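Local coordinates for protein beta-lactamase (Serratia marcescens, PDB 5GWA) that probably hydrolyses beta-lactam antibiotics as an extended-spectrum class A enzyme, and is caught here in complex with the inhibitor avibactam, at residues G3-L7 against S270-Y274; F51-L55 against L170-F174. One frame throughout, in Å; residues are numbered along the deposited sequence.

Close to the N terminus, helix 4-15 meets helix 257-276, so interaction 1 closes a loop of 262 residues that spans almost the entire chain. The chain then enters the five-stranded antiparallel sheet through strands 21-28 and 34-37 and passes into helix 49-63. From there interaction 2 closes a loop of 114 residues, rich in helix, by bringing helix 164-175 back to helix 49-63. This second loop is nested within the first, and the two do not cross. Interaction 1 joins the terminal helices beside the sheet, and interaction 2 lies in the helical interior; their centres are about 25 Å apart, with nearest atoms about 12 Å apart.

Interaction 1 (G3-L7 against S270-Y274); sequences GTDSL and SVWDY
Tyr274 reaches from helix 257-276 across to the first turn of helix 4-15, and its side chain, followed outward, meets Leu7, Gly3 and Thr4 in turn. At its root, Tyr274 CB lies 3.8 Å from Leu7 CD2. The same methyl is 3.8 Å from Tyr274 CG and also close to CD2 of the ring, so one branch of Leu7 covers the inner part of the tyrosine at an oblique approach. Further out the partner changes from apolar to backbone: Tyr274 CE1 is 3.5 Å from Gly3 O, the carbonyl that already accepts the helical bond from Leu7 N, while CD1 lies farther from that oxygen. CZ meets Gly3 C and Thr4 N about equally. At the phenol end, Tyr274 OH stands 3.3 Å from Thr4 N; the angle is too poor for a hydrogen bond, and the closeness counts as contact only. Thr4 OG1, on a side chain crossing that of Tyr274 at about a right angle, is 3.5 Å from Tyr274 OH. With CG anti to the backbone N (chi1 178°), the ring is directed out from its helix to the first turn of the other.

Leu7 works in the other direction. Its CB points toward helix 257-276, and the two methyls divide the surface there: CD2 serves the tyrosine, while Leu7 CD1 rests 3.6 Å from Ser270 O, itself the acceptor for Tyr274 N. A looser apolar touch, Leu7 CD2 to Val271 CG2 at 4.3 Å, extends the patch toward the sheet.

Beyond the pair, Val271 and Trp272 both lie on Phe244 of strand 243-253. The contact thus joins the N- and C-terminal helices next to the five-stranded sheet, the pairing of terminal helices found in the alpha/beta domain of class A beta-lactamases.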
ATOM      1  N   GLY A   3      22.865 -12.017  35.198  1.00 49.14           N
ATOM      2  CA  GLY A   3      21.576 -12.548  34.646  1.00 48.92           C
ATOM      3  C   GLY A   3      21.064 -11.704  33.491  1.00 45.39           C
ATOM      4  O   GLY A   3      20.946 -12.184  32.366  1.00 49.14           O
ATOM      5  N   THR A   4      20.793 -10.433  33.765  1.00 42.12           N
ATOM      6  CA  THR A   4      20.518  -9.450  32.713  1.00 43.05           C
ATOM      7  C   THR A   4      21.698  -9.292  31.758  1.00 41.08           C
ATOM      8  O   THR A   4      21.521  -9.125  30.542  1.00 29.01           O
ATOM      9  CB  THR A   4      20.203  -8.071  33.305  1.00 45.92           C
ATOM     10  OG1 THR A   4      19.110  -8.184  34.226  1.00 52.49           O
ATOM     11  CG2 THR A   4      19.839  -7.079  32.196  1.00 41.96           C
ATOM     12  N   ASP A   5      22.908  -9.300  32.310  1.00 37.14           N
ATOM     13  CA  ASP A   5      24.096  -9.280  31.470  1.00 39.21           C
ATOM     14  C   ASP A   5      24.190 -10.523  30.593  1.00 34.36           C
ATOM     15  O   ASP A   5      24.607 -10.443  29.435  1.00 33.37           O
ATOM     16  CB  ASP A   5      25.355  -9.132  32.318  1.00 44.42           C
ATOM     17  CG  ASP A   5      25.664  -7.690  32.628  1.00 49.57           C
ATOM     18  OD1 ASP A   5      26.172  -6.985  31.728  1.00 62.05           O
ATOM     19  OD2 ASP A   5      25.341  -7.245  33.747  1.00 58.96           O
ATOM     20  N   SER A   6      23.779 -11.664  31.136  1.00 31.79           N
ATOM     21  CA  SER A   6      23.793 -12.914  30.392  1.00 34.55           C
ATOM     22  C   SER A   6      22.803 -12.915  29.215  1.00 29.99           C
ATOM     23  O   SER A   6      23.119 -13.379  28.121  1.00 28.28           O
ATOM     24  CB  SER A   6      23.464 -14.069  31.333  1.00 37.03           C
ATOM     25  OG  SER A   6      23.664 -15.301  30.677  1.00 46.32           O
ATOM     26  N   LEU A   7      21.601 -12.425  29.471  1.00 29.72           N
ATOM     27  CA  LEU A   7      20.590 -12.243  28.422  1.00 27.00           C
ATOM     28  C   LEU A   7      21.104 -11.325  27.317  1.00 22.68           C
ATOM     29  O   LEU A   7      21.025 -11.647  26.131  1.00 22.51           O
ATOM     30  CB  LEU A   7      19.315 -11.664  29.040  1.00 25.67           C
ATOM     31  CG  LEU A   7      18.217 -11.214  28.072  1.00 25.06           C
ATOM     32  CD1 LEU A   7      17.737 -12.360  27.184  1.00 27.22           C
ATOM     33  CD2 LEU A   7      17.069 -10.590  28.842  1.00 22.68           C
ATOM     34  N   SER A 270      13.596 -14.483  23.712  1.00 16.28           N
ATOM     35  CA  SER A 270      14.716 -14.556  24.657  1.00 16.61           C
ATOM     36  C   SER A 270      14.396 -13.717  25.885  1.00 16.79           C
ATOM     37  O   SER A 270      14.601 -14.155  27.021  1.00 16.90           O
ATOM     38  CB  SER A 270      16.038 -14.067  24.045  1.00 19.73           C
ATOM     39  OG  SER A 270      16.536 -14.976  23.064  1.00 22.41           O
ATOM     40  N   VAL A 271      13.870 -12.514  25.665  1.00 15.33           N
ATOM     41  CA  VAL A 271      13.567 -11.620  26.771  1.00 15.33           C
ATOM     42  C   VAL A 271      12.418 -12.181  27.608  1.00 17.65           C
ATOM     43  O   VAL A 271      12.468 -12.178  28.831  1.00 17.57           O
ATOM     44  CB  VAL A 271      13.233 -10.197  26.259  1.00 14.54           C
ATOM     45  CG1 VAL A 271      12.753  -9.302  27.373  1.00 15.80           C
ATOM     46  CG2 VAL A 271      14.442  -9.588  25.576  1.00 15.82           C
ATOM     47  N   TRP A 272      11.381 -12.646  26.923  1.00 16.28           N
ATOM     48  CA  TRP A 272      10.235 -13.287  27.562  1.00 16.12           C
ATOM     49  C   TRP A 272      10.696 -14.464  28.430  1.00 18.84           C
ATOM     50  O   TRP A 272      10.345 -14.533  29.607  1.00 19.27           O
ATOM     51  CB  TRP A 272       9.243 -13.751  26.490  1.00 18.66           C
ATOM     52  CG  TRP A 272       8.135 -14.606  26.995  1.00 17.89           C
ATOM     53  CD1 TRP A 272       8.153 -15.977  27.139  1.00 18.73           C
ATOM     54  CD2 TRP A 272       6.836 -14.185  27.406  1.00 16.16           C
ATOM     55  NE1 TRP A 272       6.948 -16.415  27.600  1.00 20.83           N
ATOM     56  CE2 TRP A 272       6.155 -15.330  27.872  1.00 18.42           C
ATOM     57  CE3 TRP A 272       6.216 -12.944  27.538  1.00 15.25           C
ATOM     58  CZ2 TRP A 272       4.811 -15.289  28.238  1.00 19.16           C
ATOM     59  CZ3 TRP A 272       4.890 -12.904  27.961  1.00 15.81           C
ATOM     60  CH2 TRP A 272       4.222 -14.066  28.354  1.00 19.06           C
ATOM     61  N   ASP A 273      11.504 -15.353  27.856  1.00 19.01           N
ATOM     62  CA  ASP A 273      11.957 -16.542  28.581  1.00 19.23           C
ATOM     63  C   ASP A 273      12.718 -16.140  29.844  1.00 22.61           C
ATOM     64  O   ASP A 273      12.509 -16.730  30.878  1.00 22.75           O
ATOM     65  CB  ASP A 273      12.838 -17.440  27.692  1.00 19.38           C
ATOM     66  CG  ASP A 273      12.040 -18.239  26.684  1.00 19.27           C
ATOM     67  OD1 ASP A 273      10.795 -18.353  26.821  1.00 21.61           O
ATOM     68  OD2 ASP A 273      12.671 -18.813  25.774  1.00 23.27           O
ATOM     69  N   TYR A 274      13.554 -15.104  29.773  1.00 19.93           N
ATOM     70  CA  TYR A 274      14.282 -14.598  30.938  1.00 20.97           C
ATOM     71  C   TYR A 274      13.350 -14.037  32.011  1.00 24.17           C
ATOM     72  O   TYR A 274      13.460 -14.361  33.220  1.00 22.47           O
ATOM     73  CB  TYR A 274      15.282 -13.520  30.507  1.00 21.94           C
ATOM     74  CG  TYR A 274      16.032 -12.924  31.675  1.00 24.50           C
ATOM     75  CD1 TYR A 274      17.111 -13.591  32.234  1.00 30.93           C
ATOM     76  CD2 TYR A 274      15.576 -11.770  32.301  1.00 27.16           C
ATOM     77  CE1 TYR A 274      17.756 -13.085  33.354  1.00 33.83           C
ATOM     78  CE2 TYR A 274      16.215 -11.257  33.411  1.00 28.26           C
ATOM     79  CZ  TYR A 274      17.298 -11.926  33.940  1.00 36.41           C
ATOM     80  OH  TYR A 274      17.950 -11.402  35.033  1.00 42.70           O
TER

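Interaction 2 (F51-L55 against L170-F174); sequences FHLAL and LLKKF
Phe51 drives the edge of its ring at the face of Phe174 in a T-shaped stack, with ring centroids 5.3 Å apart and planes at 77°. Leu171 supplies a CH-pi contact over one face of Phe51, its CD2 lying 4.0 Å from the centroid of that ring; Leu55 CG, from the same helix as Phe51, sits near the rim of the opposite face. The first torsion of Phe51, with CG turned opposite the backbone N (chi1 169°), carries the ring between Leu171 and Leu55, with its edge at Phe174.

Leu170 packs alongside. Its CD2 comes 3.4 Å from His52 CD2, and its CD1 meets Leu55 CD1 tip to tip at 4.1 Å. Leu55 CD2 turns to Phe174 instead, 3.8 Å from Phe174 CD1.

These side chains bridge short helix segments whose axes come no closer than 12.0 Å and are inclined at 37°. Around them, Leu188 of helix 182-193 packs on both Leu55 and Phe174, Met192 on Phe51, and Ile133 on His52 and Leu170. All six touching residues are buried, as expected for the central helix of the class A helical domain, which begins just after Ser47 and carries Lys50 in its first turn; both residues line the avibactam pocket.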
ATOM      1  N   PHE A  51       2.454   5.652  16.661  1.00 10.11           N
ATOM      2  CA  PHE A  51       2.210   5.670  18.115  1.00 11.22           C
ATOM      3  C   PHE A  51       2.336   7.080  18.657  1.00 11.09           C
ATOM      4  O   PHE A  51       1.431   7.600  19.342  1.00 10.75           O
ATOM      5  CB  PHE A  51       3.178   4.690  18.816  1.00 11.23           C
ATOM      6  CG  PHE A  51       3.189   4.816  20.318  1.00 10.99           C
ATOM      7  CD1 PHE A  51       2.054   4.502  21.043  1.00 11.71           C
ATOM      8  CD2 PHE A  51       4.321   5.229  20.985  1.00 13.01           C
ATOM      9  CE1 PHE A  51       2.049   4.575  22.421  1.00 12.67           C
ATOM     10  CE2 PHE A  51       4.308   5.348  22.373  1.00 13.81           C
ATOM     11  CZ  PHE A  51       3.162   5.008  23.082  1.00 12.18           C
ATOM     12  N   HIS A  52       3.433   7.727  18.301  1.00  9.78           N
ATOM     13  CA  HIS A  52       3.766   9.052  18.823  1.00 10.89           C
ATOM     14  C   HIS A  52       2.676   9.999  18.314  1.00 11.28           C
ATOM     15  O   HIS A  52       2.193  10.862  19.032  1.00 10.28           O
ATOM     16  CB  HIS A  52       5.118   9.502  18.276  1.00 10.28           C
ATOM     17  CG  HIS A  52       6.242   8.554  18.566  1.00  9.62           C
ATOM     18  ND1 HIS A  52       6.256   7.257  18.081  1.00  9.94           N
ATOM     19  CD2 HIS A  52       7.442   8.733  19.161  1.00 10.04           C
ATOM     20  CE1 HIS A  52       7.371   6.666  18.453  1.00  9.58           C
ATOM     21  NE2 HIS A  52       8.112   7.534  19.103  1.00 10.62           N
ATOM     22  N   LEU A  53       2.327   9.854  17.037  1.00 10.07           N
ATOM     23  CA  LEU A  53       1.272  10.684  16.440  1.00 10.58           C
ATOM     24  C   LEU A  53      -0.063  10.543  17.182  1.00 11.19           C
ATOM     25  O   LEU A  53      -0.689  11.558  17.554  1.00 11.59           O
ATOM     26  CB  LEU A  53       1.127  10.277  14.970  1.00 10.18           C
ATOM     27  CG  LEU A  53      -0.084  10.859  14.265  1.00 10.79           C
ATOM     28  CD1 LEU A  53      -0.056  12.377  14.250  1.00 11.79           C
ATOM     29  CD2 LEU A  53      -0.197  10.299  12.862  1.00 11.80           C
ATOM     30  N   ALA A  54      -0.399   9.324  17.576  1.00 10.23           N
ATOM     31  CA  ALA A  54      -1.647   9.030  18.249  1.00  9.84           C
ATOM     32  C   ALA A  54      -1.653   9.686  19.631  1.00 12.50           C
ATOM     33  O   ALA A  54      -2.660  10.268  20.039  1.00 13.21           O
ATOM     34  CB  ALA A  54      -1.883   7.553  18.329  1.00 10.53           C
ATOM     35  N   LEU A  55      -0.533   9.604  20.329  1.00 10.59           N
ATOM     36  CA  LEU A  55      -0.388  10.342  21.603  1.00 11.65           C
ATOM     37  C   LEU A  55      -0.699  11.812  21.426  1.00 14.29           C
ATOM     38  O   LEU A  55      -1.492  12.361  22.201  1.00 14.57           O
ATOM     39  CB  LEU A  55       1.022  10.205  22.171  1.00 12.78           C
ATOM     40  CG  LEU A  55       1.465   8.811  22.596  1.00 13.14           C
ATOM     41  CD1 LEU A  55       2.917   8.834  23.002  1.00 13.03           C
ATOM     42  CD2 LEU A  55       0.637   8.231  23.714  1.00 13.22           C
ATOM     43  N   LEU A 170       9.393   6.175  26.374  1.00 11.44           N
ATOM     44  CA  LEU A 170       8.089   6.703  26.009  1.00 12.32           C
ATOM     45  C   LEU A 170       6.978   5.711  26.256  1.00 13.00           C
ATOM     46  O   LEU A 170       5.855   6.097  26.675  1.00 12.88           O
ATOM     47  CB  LEU A 170       8.117   7.188  24.561  1.00 12.74           C
ATOM     48  CG  LEU A 170       6.843   7.825  24.005  1.00 12.38           C
ATOM     49  CD1 LEU A 170       6.631   9.167  24.706  1.00 12.76           C
ATOM     50  CD2 LEU A 170       6.913   8.061  22.493  1.00 11.25           C
ATOM     51  N   LEU A 171       7.175   4.451  25.854  1.00 11.47           N
ATOM     52  CA  LEU A 171       6.158   3.424  26.076  1.00 11.46           C
ATOM     53  C   LEU A 171       5.816   3.246  27.551  1.00 12.53           C
ATOM     54  O   LEU A 171       4.660   2.997  27.892  1.00 12.58           O
ATOM     55  CB  LEU A 171       6.602   2.082  25.494  1.00 11.66           C
ATOM     56  CG  LEU A 171       6.586   2.004  23.975  1.00 10.43           C
ATOM     57  CD1 LEU A 171       7.447   0.859  23.514  1.00 11.34           C
ATOM     58  CD2 LEU A 171       5.189   1.864  23.392  1.00 12.46           C
ATOM     59  N   LYS A 172       6.814   3.385  28.421  1.00 12.55           N
ATOM     60  CA  LYS A 172       6.596   3.258  29.860  1.00 13.09           C
ATOM     61  C   LYS A 172       5.826   4.443  30.461  1.00 13.16           C
ATOM     62  O   LYS A 172       4.846   4.210  31.190  1.00 16.08           O
ATOM     63  CB  LYS A 172       7.937   3.060  30.566  1.00 13.84           C
ATOM     64  CG  LYS A 172       7.841   2.968  32.077  1.00 14.75           C
ATOM     65  CD  LYS A 172       9.170   2.556  32.663  1.00 16.95           C
ATOM     66  CE  LYS A 172       9.111   2.411  34.171  1.00 20.36           C
ATOM     67  NZ  LYS A 172      10.248   1.603  34.689  1.00 19.60           N
ATOM     68  N   LYS A 173       6.149   5.658  30.032  1.00 14.14           N
ATOM     69  CA  LYS A 173       5.386   6.869  30.405  1.00 15.92           C
ATOM     70  C   LYS A 173       3.942   6.669  29.996  1.00 16.24           C
ATOM     71  O   LYS A 173       2.991   6.896  30.754  1.00 15.96           O
ATOM     72  CB  LYS A 173       5.952   8.097  29.711  1.00 16.93           C
ATOM     73  CG  LYS A 173       7.307   8.537  30.240  1.00 22.13           C
ATOM     74  CD  LYS A 173       7.686   9.905  29.700  1.00 22.16           C
ATOM     75  CE  LYS A 173       9.058  10.329  30.179  1.00 29.50           C
ATOM     76  NZ  LYS A 173       8.912  11.027  31.491  1.00 30.61           N
ATOM     77  N   PHE A 174       3.756   6.150  28.785  1.00 13.42           N
ATOM     78  CA  PHE A 174       2.396   5.918  28.306  1.00 12.75           C
ATOM     79  C   PHE A 174       1.668   4.857  29.146  1.00 17.44           C
ATOM     80  O   PHE A 174       0.499   5.070  29.517  1.00 17.23           O
ATOM     81  CB  PHE A 174       2.434   5.471  26.835  1.00 12.96           C
ATOM     82  CG  PHE A 174       1.185   4.794  26.367  1.00 15.01           C
ATOM     83  CD1 PHE A 174       0.019   5.505  26.220  1.00 15.08           C
ATOM     84  CD2 PHE A 174       1.206   3.459  25.981  1.00 14.70           C
ATOM     85  CE1 PHE A 174      -1.128   4.885  25.794  1.00 13.98           C
ATOM     86  CE2 PHE A 174       0.048   2.832  25.547  1.00 16.31           C
ATOM     87  CZ  PHE A 174      -1.108   3.571  25.402  1.00 15.43           C
TER